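Local coordinates for protein transcription factor inhibitor I-kappa-B-beta (Mus musculus, PDB 1OY3) that inhibits the transcription factor NF-kappa-B by forming a complex with it and trapping it in the cytoplasm, at residues F27-S32 with E62-A67; A16-H21 with L49-I54; V73-G78 with L82-R87. One frame throughout, in Å; residues are numbered along the deposited sequence.

All three contacts belong to the N-terminal half of the ankyrin-repeat stack. Contact 1 joins the second helices of ANK 1 and ANK 2, helix 22-32 and helix 58-66, whereas contact 2 joins their first helices, 12-18 and 48-55; the segments of the two alternate along the chain, and their centres lie about 12 Å apart. Between them the layers meet where Leu64 CD1 packs 3.7 Å from Ala52 CB. Contact 3 comes later in the chain, its centre about 14 Å from that of contact 2. His50 bridges contacts 2 and 3. Contacts 1 and 2 thus stack ANK 1 on ANK 2 in two helix layers, and contact 3 sets the 73-78 loop beside helix 81-85 of ANK 3, continuing the elongated stack that binds the partner protein.

Contact 1: F27-S32 with E62-A67; sequences FLLGFS and EKLYAA
Leu29 of segment 27-32 projects between Lys63, Leu64 and Ala67 of segment 62-67, packing the second helix of one ankyrin repeat, ANK 1, on that of the next, ANK 2. Its branch carbon and both methyls each find a partner. CG rests on the methyl of Ala67, with CD1 turned to the CD2 branch of Leu64 and CD2 lying 3.8 Å from Lys63 CB. The leucine crosses both Lys63 and Leu64 at about a right angle, so the touching is done by single carbons rather than along whole chains. Its chi1 of -104° lies off the usual staggered values, which may be connected with this three-sided packing.

Lys63 contributes only the root of its side chain. With CG anti to its own carbonyl carbon (chi1 -65°) and the chain extended beyond, the ammonium is carried away from Leu29 to salt bridges with Asp26 and Glu22 on helix 22-32. One residue thus joins the two helices twice, through CB and through NZ. Leu64 starts out pointing away, yet its CD2 returns to meet Leu29 while the side chain also packs on Ala48 of helix 48-55.

Near the end of helix 22-32, Leu28 O accepts hydrogen bonds from Phe31 N, Ser32 N and Ser32 OG. Ser32 OG stands 3.0 Å from Leu28 O, well above the carbonyl plane.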
loop_
_atom_site.group_PDB
_atom_site.type_symbol
_atom_site.label_atom_id
_atom_site.label_comp_id
_atom_site.label_asym_id
_atom_site.label_seq_id
_atom_site.Cartn_x
_atom_site.Cartn_y
_atom_site.Cartn_z
ATOM N N PHE C 27 25.715 20.471 9.782
ATOM C CA PHE C 27 26.571 20.162 10.921
ATOM C C PHE C 27 26.523 18.659 11.199
ATOM O O PHE C 27 27.548 17.979 11.157
ATOM C CB PHE C 27 26.094 20.934 12.153
ATOM C CG PHE C 27 26.852 20.610 13.406
ATOM C CD1 PHE C 27 28.190 20.964 13.539
ATOM C CD2 PHE C 27 26.224 19.956 14.460
ATOM C CE1 PHE C 27 28.891 20.672 14.707
ATOM C CE2 PHE C 27 26.916 19.659 15.631
ATOM C CZ PHE C 27 28.251 20.017 15.755
ATOM N N LEU C 28 25.325 18.149 11.477
ATOM C CA LEU C 28 25.149 16.729 11.766
ATOM C C LEU C 28 25.824 15.866 10.709
ATOM O O LEU C 28 26.677 15.029 11.022
ATOM C CB LEU C 28 23.661 16.377 11.842
ATOM C CG LEU C 28 22.869 16.725 13.111
ATOM C CD1 LEU C 28 23.027 18.175 13.449
ATOM C CD2 LEU C 28 21.403 16.406 12.897
ATOM N N LEU C 29 25.447 16.079 9.454
ATOM C CA LEU C 29 26.017 15.313 8.354
ATOM C C LEU C 29 27.534 15.416 8.332
ATOM O O LEU C 29 28.215 14.536 7.805
ATOM C CB LEU C 29 25.427 15.791 7.024
ATOM C CG LEU C 29 24.368 14.866 6.413
ATOM C CD1 LEU C 29 23.442 14.342 7.493
ATOM C CD2 LEU C 29 23.592 15.613 5.342
ATOM N N GLY C 30 28.059 16.487 8.919
ATOM C CA GLY C 30 29.495 16.677 8.958
ATOM C C GLY C 30 30.209 15.477 9.549
ATOM O O GLY C 30 31.355 15.194 9.208
ATOM N N PHE C 31 29.523 14.766 10.435
ATOM C CA PHE C 31 30.095 13.590 11.075
ATOM C C PHE C 31 29.396 12.336 10.565
ATOM O O PHE C 31 30.038 11.387 10.116
ATOM C CB PHE C 31 29.921 13.689 12.593
ATOM C CG PHE C 31 30.448 14.967 13.179
ATOM C CD1 PHE C 31 31.818 15.210 13.237
ATOM C CD2 PHE C 31 29.571 15.943 13.649
ATOM C CE1 PHE C 31 32.310 16.411 13.752
ATOM C CE2 PHE C 31 30.049 17.145 14.165
ATOM C CZ PHE C 31 31.422 17.382 14.217
ATOM N N SER C 32 28.070 12.361 10.634
ATOM C CA SER C 32 27.217 11.254 10.216
ATOM C C SER C 32 27.629 10.527 8.936
ATOM O O SER C 32 27.535 9.301 8.863
ATOM C CB SER C 32 25.780 11.754 10.058
ATOM O OG SER C 32 25.312 12.333 11.257
ATOM N N GLU C 62 19.273 15.133 -1.496
ATOM C CA GLU C 62 20.599 14.969 -2.085
ATOM C C GLU C 62 21.688 14.907 -1.021
ATOM O O GLU C 62 22.604 14.090 -1.110
ATOM C CB GLU C 62 20.901 16.108 -3.073
ATOM C CG GLU C 62 22.313 16.073 -3.673
ATOM C CD GLU C 62 22.522 17.107 -4.776
ATOM O OE1 GLU C 62 22.066 18.257 -4.603
ATOM O OE2 GLU C 62 23.141 16.775 -5.810
ATOM N N LYS C 63 21.592 15.776 -0.019
ATOM C CA LYS C 63 22.590 15.800 1.048
ATOM C C LYS C 63 22.630 14.449 1.727
ATOM O O LYS C 63 23.694 13.842 1.874
ATOM C CB LYS C 63 22.247 16.878 2.070
ATOM C CG LYS C 63 22.303 18.282 1.521
ATOM C CD LYS C 63 22.054 19.278 2.642
ATOM C CE LYS C 63 22.146 20.702 2.150
ATOM N NZ LYS C 63 21.788 21.621 3.256
ATOM N N LEU C 64 21.455 13.967 2.120
ATOM C CA LEU C 64 21.341 12.674 2.775
ATOM C C LEU C 64 21.844 11.575 1.847
ATOM O O LEU C 64 22.599 10.692 2.268
ATOM C CB LEU C 64 19.877 12.424 3.190
ATOM C CG LEU C 64 19.400 13.445 4.228
ATOM C CD1 LEU C 64 17.887 13.386 4.424
ATOM C CD2 LEU C 64 20.133 13.174 5.545
ATOM N N TYR C 65 21.451 11.645 0.578
ATOM C CA TYR C 65 21.862 10.640 -0.408
ATOM C C TYR C 65 23.382 10.723 -0.631
ATOM O O TYR C 65 24.081 9.707 -0.659
ATOM C CB TYR C 65 21.113 10.881 -1.732
ATOM C CG TYR C 65 21.231 9.779 -2.780
ATOM C CD1 TYR C 65 21.116 10.085 -4.138
ATOM C CD2 TYR C 65 21.408 8.440 -2.423
ATOM C CE1 TYR C 65 21.173 9.102 -5.105
ATOM C CE2 TYR C 65 21.458 7.428 -3.403
ATOM C CZ TYR C 65 21.339 7.779 -4.738
ATOM O OH TYR C 65 21.357 6.811 -5.725
ATOM N N ALA C 66 23.883 11.943 -0.774
ATOM C CA ALA C 66 25.302 12.177 -0.993
ATOM C C ALA C 66 26.096 11.658 0.196
ATOM O O ALA C 66 27.185 11.109 0.027
ATOM C CB ALA C 66 25.567 13.676 -1.187
ATOM N N ALA C 67 25.533 11.840 1.393
ATOM C CA ALA C 67 26.161 11.409 2.638
ATOM C C ALA C 67 26.158 9.901 2.814
ATOM O O ALA C 67 26.785 9.385 3.736
ATOM C CB ALA C 67 25.463 12.067 3.829
#

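Contact 2: A16-H21 with L49-I54; sequences AVIHQH and LHLAAI
With Val17 chi1 at -40°, its CG2 methyl sits between the backbone N and the carbonyl carbon and is presented to Leu51 across the interface. Leu51 CB faces this methyl directly from the backbone, and CG anti to the carbonyl carbon (chi1 -67°) with an extended chi2 (174°) brings CD1 to it too. The two side chains cross at about a right angle. Leu51 CD1 lies 3.6 Å from Val17 CG2. The separation of Val17 CG2 and Leu51 CB, 3.2 Å, is shorter than usual and to be read with caution. Ile18 adds a second, looser touch, its CG1 reaching Leu51 CD1 at 4.1 Å. CD1 is the branch common to both neighbours, while CB meets Val17 alone.

These residues join helix 12-18 of ANK 1 to helix 48-55 of ANK 2, the first helices of consecutive ankyrin repeats. The backbones come nearest at Val17 and Ala52, whose CA atoms are 6.3 Å apart, and Ala52 packs on Thr60 and Val61 of helix 58-66. Beyond Ile18 the chain leaves the helix in a Schellman motif: Gln20 has positive phi, and His21 N bonds to Ala16 O. His19 stacks on an aromatic side chain of another protein chain in the complex.

No hydrogen bond crosses between the segments, so what joins them directly is the burial of aliphatic carbon.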
loop_
_atom_site.group_PDB
_atom_site.type_symbol
_atom_site.label_atom_id
_atom_site.label_comp_id
_atom_site.label_asym_id
_atom_site.label_seq_id
_atom_site.Cartn_x
_atom_site.Cartn_y
_atom_site.Cartn_z
ATOM N N ALA C 16 16.333 17.486 12.462
ATOM C CA ALA C 16 16.933 18.512 11.618
ATOM C C ALA C 16 16.066 18.682 10.370
ATOM O O ALA C 16 15.856 19.800 9.909
ATOM C CB ALA C 16 18.365 18.124 11.226
ATOM N N VAL C 17 15.555 17.572 9.832
ATOM C CA VAL C 17 14.709 17.643 8.644
ATOM C C VAL C 17 13.285 18.046 9.026
ATOM O O VAL C 17 12.648 18.811 8.312
ATOM C CB VAL C 17 14.690 16.293 7.868
ATOM C CG1 VAL C 17 16.088 15.692 7.849
ATOM C CG2 VAL C 17 13.709 15.336 8.482
ATOM N N ILE C 18 12.786 17.540 10.153
ATOM C CA ILE C 18 11.446 17.899 10.609
ATOM C C ILE C 18 11.391 19.417 10.764
ATOM O O ILE C 18 10.418 20.051 10.371
ATOM C CB ILE C 18 11.119 17.276 11.974
ATOM C CG1 ILE C 18 10.977 15.766 11.842
ATOM C CG2 ILE C 18 9.837 17.886 12.529
ATOM C CD1 ILE C 18 11.142 15.026 13.156
ATOM N N HIS C 19 12.443 19.990 11.348
ATOM C CA HIS C 19 12.507 21.433 11.549
ATOM C C HIS C 19 13.096 22.194 10.360
ATOM O O HIS C 19 13.286 23.410 10.420
ATOM C CB HIS C 19 13.291 21.759 12.824
ATOM C CG HIS C 19 12.532 21.473 14.082
ATOM N ND1 HIS C 19 12.598 20.260 14.734
ATOM C CD2 HIS C 19 11.639 22.223 14.771
ATOM C CE1 HIS C 19 11.776 20.277 15.770
ATOM N NE2 HIS C 19 11.181 21.456 15.812
ATOM N N GLN C 20 13.381 21.477 9.279
ATOM C CA GLN C 20 13.919 22.107 8.082
ATOM C C GLN C 20 15.053 23.071 8.418
ATOM O O GLN C 20 15.046 24.230 7.993
ATOM C CB GLN C 20 12.793 22.853 7.362
ATOM C CG GLN C 20 11.680 21.938 6.872
ATOM C CD GLN C 20 10.458 22.693 6.392
ATOM O OE1 GLN C 20 10.528 23.487 5.453
ATOM N NE2 GLN C 20 9.325 22.443 7.035
ATOM N N HIS C 21 16.025 22.593 9.185
ATOM C CA HIS C 21 17.157 23.433 9.569
ATOM C C HIS C 21 18.410 23.011 8.794
ATOM O O HIS C 21 19.234 22.239 9.287
ATOM C CB HIS C 21 17.403 23.320 11.079
ATOM C CG HIS C 21 18.252 24.420 11.637
ATOM N ND1 HIS C 21 17.748 25.405 12.458
ATOM C CD2 HIS C 21 19.568 24.700 11.479
ATOM C CE1 HIS C 21 18.716 26.244 12.783
ATOM N NE2 HIS C 21 19.831 25.839 12.201
ATOM N N LEU C 49 16.027 10.222 5.513
ATOM C CA LEU C 49 15.769 10.265 4.070
ATOM C C LEU C 49 14.263 10.235 3.847
ATOM O O LEU C 49 13.729 11.039 3.103
ATOM C CB LEU C 49 16.399 9.052 3.365
ATOM C CG LEU C 49 17.077 9.226 2.001
ATOM C CD1 LEU C 49 16.872 7.965 1.150
ATOM C CD2 LEU C 49 16.526 10.435 1.298
ATOM N N HIS C 50 13.592 9.287 4.494
ATOM C CA HIS C 50 12.141 9.136 4.380
ATOM C C HIS C 50 11.454 10.460 4.685
ATOM O O HIS C 50 10.541 10.890 3.978
ATOM C CB HIS C 50 11.616 8.098 5.375
ATOM C CG HIS C 50 11.919 6.678 5.015
ATOM N ND1 HIS C 50 12.544 5.809 5.887
ATOM C CD2 HIS C 50 11.610 5.950 3.917
ATOM C CE1 HIS C 50 12.603 4.607 5.343
ATOM N NE2 HIS C 50 12.044 4.665 4.147
ATOM N N LEU C 51 11.884 11.095 5.765
ATOM C CA LEU C 51 11.296 12.366 6.156
ATOM C C LEU C 51 11.495 13.423 5.078
ATOM O O LEU C 51 10.570 14.150 4.744
ATOM C CB LEU C 51 11.913 12.838 7.480
ATOM C CG LEU C 51 11.545 11.927 8.653
ATOM C CD1 LEU C 51 12.303 12.343 9.917
ATOM C CD2 LEU C 51 10.041 11.980 8.865
ATOM N N ALA C 52 12.706 13.495 4.537
ATOM C CA ALA C 52 13.041 14.469 3.511
ATOM C C ALA C 52 12.183 14.228 2.265
ATOM O O ALA C 52 11.713 15.180 1.628
ATOM C CB ALA C 52 14.533 14.363 3.161
ATOM N N ALA C 53 11.976 12.957 1.936
ATOM C CA ALA C 53 11.171 12.588 0.772
ATOM C C ALA C 53 9.713 13.019 0.931
ATOM O O ALA C 53 9.105 13.554 0.001
ATOM C CB ALA C 53 11.242 11.085 0.539
ATOM N N ILE C 54 9.162 12.788 2.111
ATOM C CA ILE C 54 7.787 13.149 2.394
ATOM C C ILE C 54 7.618 14.650 2.278
ATOM O O ILE C 54 6.612 15.128 1.753
ATOM C CB ILE C 54 7.371 12.686 3.818
ATOM C CG1 ILE C 54 7.238 11.161 3.847
ATOM C CG2 ILE C 54 6.055 13.336 4.230
ATOM C CD1 ILE C 54 7.192 10.580 5.238
#

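Contact 3: V73-G78 with L82-R87; sequences VAERGG and LHLACR
A type I beta turn from Glu75 to Gly78, in the loop between helix 58-66 and helix 81-85 where ANK 3 of the ankyrin stack begins, lies loosely beside helix 81-85. Across the contact Glu75 offers carbon rather than charge: its CG approaches Leu84 CD1 at 4.4 Å. Gly78 O lies 4.2 Å from His83 ND1, oblique to the imidazole ring. That nitrogen is instead hydrogen-bonded to Thr80 OG1, and NE2 to His159 O, so the ring is held at both nitrogens.

The Glu75 carboxylate folds back over its own turn, a chi1 of 44° and a likewise bent chi2 curling it toward the following backbone. OE1 accepts a hydrogen bond from His79 N and a weak one from Gly77 N, in addition to the turn's own Gly78 N to Glu75 O bond. OE2 pairs with Arg76 NH1 at 3.5 Å by charge alone, lying well out of the guanidinium plane.

His50 of helix 48-55 packs on both Glu75 and Leu84, and Ile54 adds to the cover of Leu84. His83 and Arg87 pack on Val164 of helix 161-167, leaving helix 81-85 between its neighbours in the stack.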
loop_
_atom_site.group_PDB
_atom_site.type_symbol
_atom_site.label_atom_id
_atom_site.label_comp_id
_atom_site.label_asym_id
_atom_site.label_seq_id
_atom_site.Cartn_x
_atom_site.Cartn_y
_atom_site.Cartn_z
ATOM N N VAL C 73 16.019 1.230 2.587
ATOM C CA VAL C 73 15.421 1.094 3.909
ATOM C C VAL C 73 13.931 1.364 3.769
ATOM O O VAL C 73 13.526 2.239 3.015
ATOM C CB VAL C 73 16.047 2.094 4.921
ATOM C CG1 VAL C 73 15.414 1.913 6.297
ATOM C CG2 VAL C 73 17.564 1.871 4.999
ATOM N N ALA C 74 13.116 0.596 4.481
ATOM C CA ALA C 74 11.671 0.761 4.413
ATOM C C ALA C 74 11.072 1.135 5.761
ATOM O O ALA C 74 11.496 0.633 6.796
ATOM C CB ALA C 74 11.032 -0.526 3.921
ATOM N N GLU C 75 10.087 2.023 5.745
ATOM C CA GLU C 75 9.424 2.401 6.979
ATOM C C GLU C 75 8.325 1.388 7.290
ATOM O O GLU C 75 8.290 0.312 6.687
ATOM C CB GLU C 75 8.871 3.826 6.869
ATOM C CG GLU C 75 8.176 4.159 5.574
ATOM C CD GLU C 75 6.758 3.641 5.525
ATOM O OE1 GLU C 75 6.543 2.487 5.106
ATOM O OE2 GLU C 75 5.860 4.398 5.926
ATOM N N ARG C 76 7.428 1.741 8.209
ATOM C CA ARG C 76 6.346 0.864 8.655
ATOM C C ARG C 76 5.508 0.179 7.583
ATOM O O ARG C 76 5.126 -0.976 7.758
ATOM C CB ARG C 76 5.407 1.621 9.589
ATOM C CG ARG C 76 4.668 2.772 8.933
ATOM C CD ARG C 76 3.718 3.442 9.921
ATOM N NE ARG C 76 3.399 4.818 9.544
ATOM C CZ ARG C 76 4.315 5.730 9.217
ATOM N NH1 ARG C 76 5.603 5.410 9.217
ATOM N NH2 ARG C 76 3.946 6.960 8.896
ATOM N N GLY C 77 5.201 0.892 6.500
ATOM C CA GLY C 77 4.403 0.313 5.427
ATOM C C GLY C 77 5.220 -0.358 4.332
ATOM O O GLY C 77 4.677 -0.765 3.297
ATOM N N GLY C 78 6.526 -0.477 4.566
ATOM C CA GLY C 78 7.420 -1.084 3.600
ATOM C C GLY C 78 7.795 -0.096 2.504
ATOM O O GLY C 78 8.263 -0.493 1.428
ATOM N N LEU C 82 11.875 6.357 -2.166
ATOM C CA LEU C 82 11.305 6.528 -3.503
ATOM C C LEU C 82 9.803 6.285 -3.479
ATOM O O LEU C 82 9.064 6.953 -4.183
ATOM C CB LEU C 82 11.951 5.576 -4.533
ATOM C CG LEU C 82 11.395 5.710 -5.967
ATOM C CD1 LEU C 82 11.555 7.152 -6.429
ATOM C CD2 LEU C 82 12.111 4.750 -6.947
ATOM N N HIS C 83 9.349 5.318 -2.684
ATOM C CA HIS C 83 7.914 5.027 -2.598
ATOM C C HIS C 83 7.153 6.225 -2.079
ATOM O O HIS C 83 6.075 6.532 -2.560
ATOM C CB HIS C 83 7.620 3.865 -1.644
ATOM C CG HIS C 83 7.668 2.514 -2.284
ATOM N ND1 HIS C 83 8.719 1.643 -2.103
ATOM C CD2 HIS C 83 6.787 1.881 -3.093
ATOM C CE1 HIS C 83 8.482 0.527 -2.770
ATOM N NE2 HIS C 83 7.316 0.648 -3.379
ATOM N N LEU C 84 7.719 6.870 -1.064
ATOM C CA LEU C 84 7.102 8.028 -0.439
ATOM C C LEU C 84 7.031 9.198 -1.409
ATOM O O LEU C 84 6.039 9.923 -1.441
ATOM C CB LEU C 84 7.881 8.414 0.830
ATOM C CG LEU C 84 7.899 7.324 1.911
ATOM C CD1 LEU C 84 8.846 7.711 3.047
ATOM C CD2 LEU C 84 6.484 7.121 2.439
ATOM N N ALA C 85 8.083 9.378 -2.201
ATOM C CA ALA C 85 8.113 10.454 -3.172
ATOM C C ALA C 85 6.948 10.282 -4.128
ATOM O O ALA C 85 6.313 11.262 -4.520
ATOM C CB ALA C 85 9.437 10.445 -3.961
ATOM N N CYS C 86 6.660 9.034 -4.487
ATOM C CA CYS C 86 5.580 8.747 -5.431
ATOM C C CYS C 86 4.184 8.912 -4.862
ATOM O O CYS C 86 3.205 8.770 -5.578
ATOM C CB CYS C 86 5.719 7.330 -5.978
ATOM S SG CYS C 86 7.248 7.063 -6.862
ATOM N N ARG C 87 4.096 9.213 -3.577
ATOM C CA ARG C 87 2.801 9.368 -2.926
ATOM C C ARG C 87 2.477 10.845 -2.784
ATOM O O ARG C 87 1.314 11.236 -2.736
ATOM C CB ARG C 87 2.827 8.726 -1.535
ATOM C CG ARG C 87 3.383 7.318 -1.499
ATOM C CD ARG C 87 3.485 6.822 -0.061
ATOM N NE ARG C 87 2.177 6.604 0.550
ATOM C CZ ARG C 87 1.950 6.633 1.859
ATOM N NH1 ARG C 87 2.942 6.883 2.702
ATOM N NH2 ARG C 87 0.733 6.396 2.326
#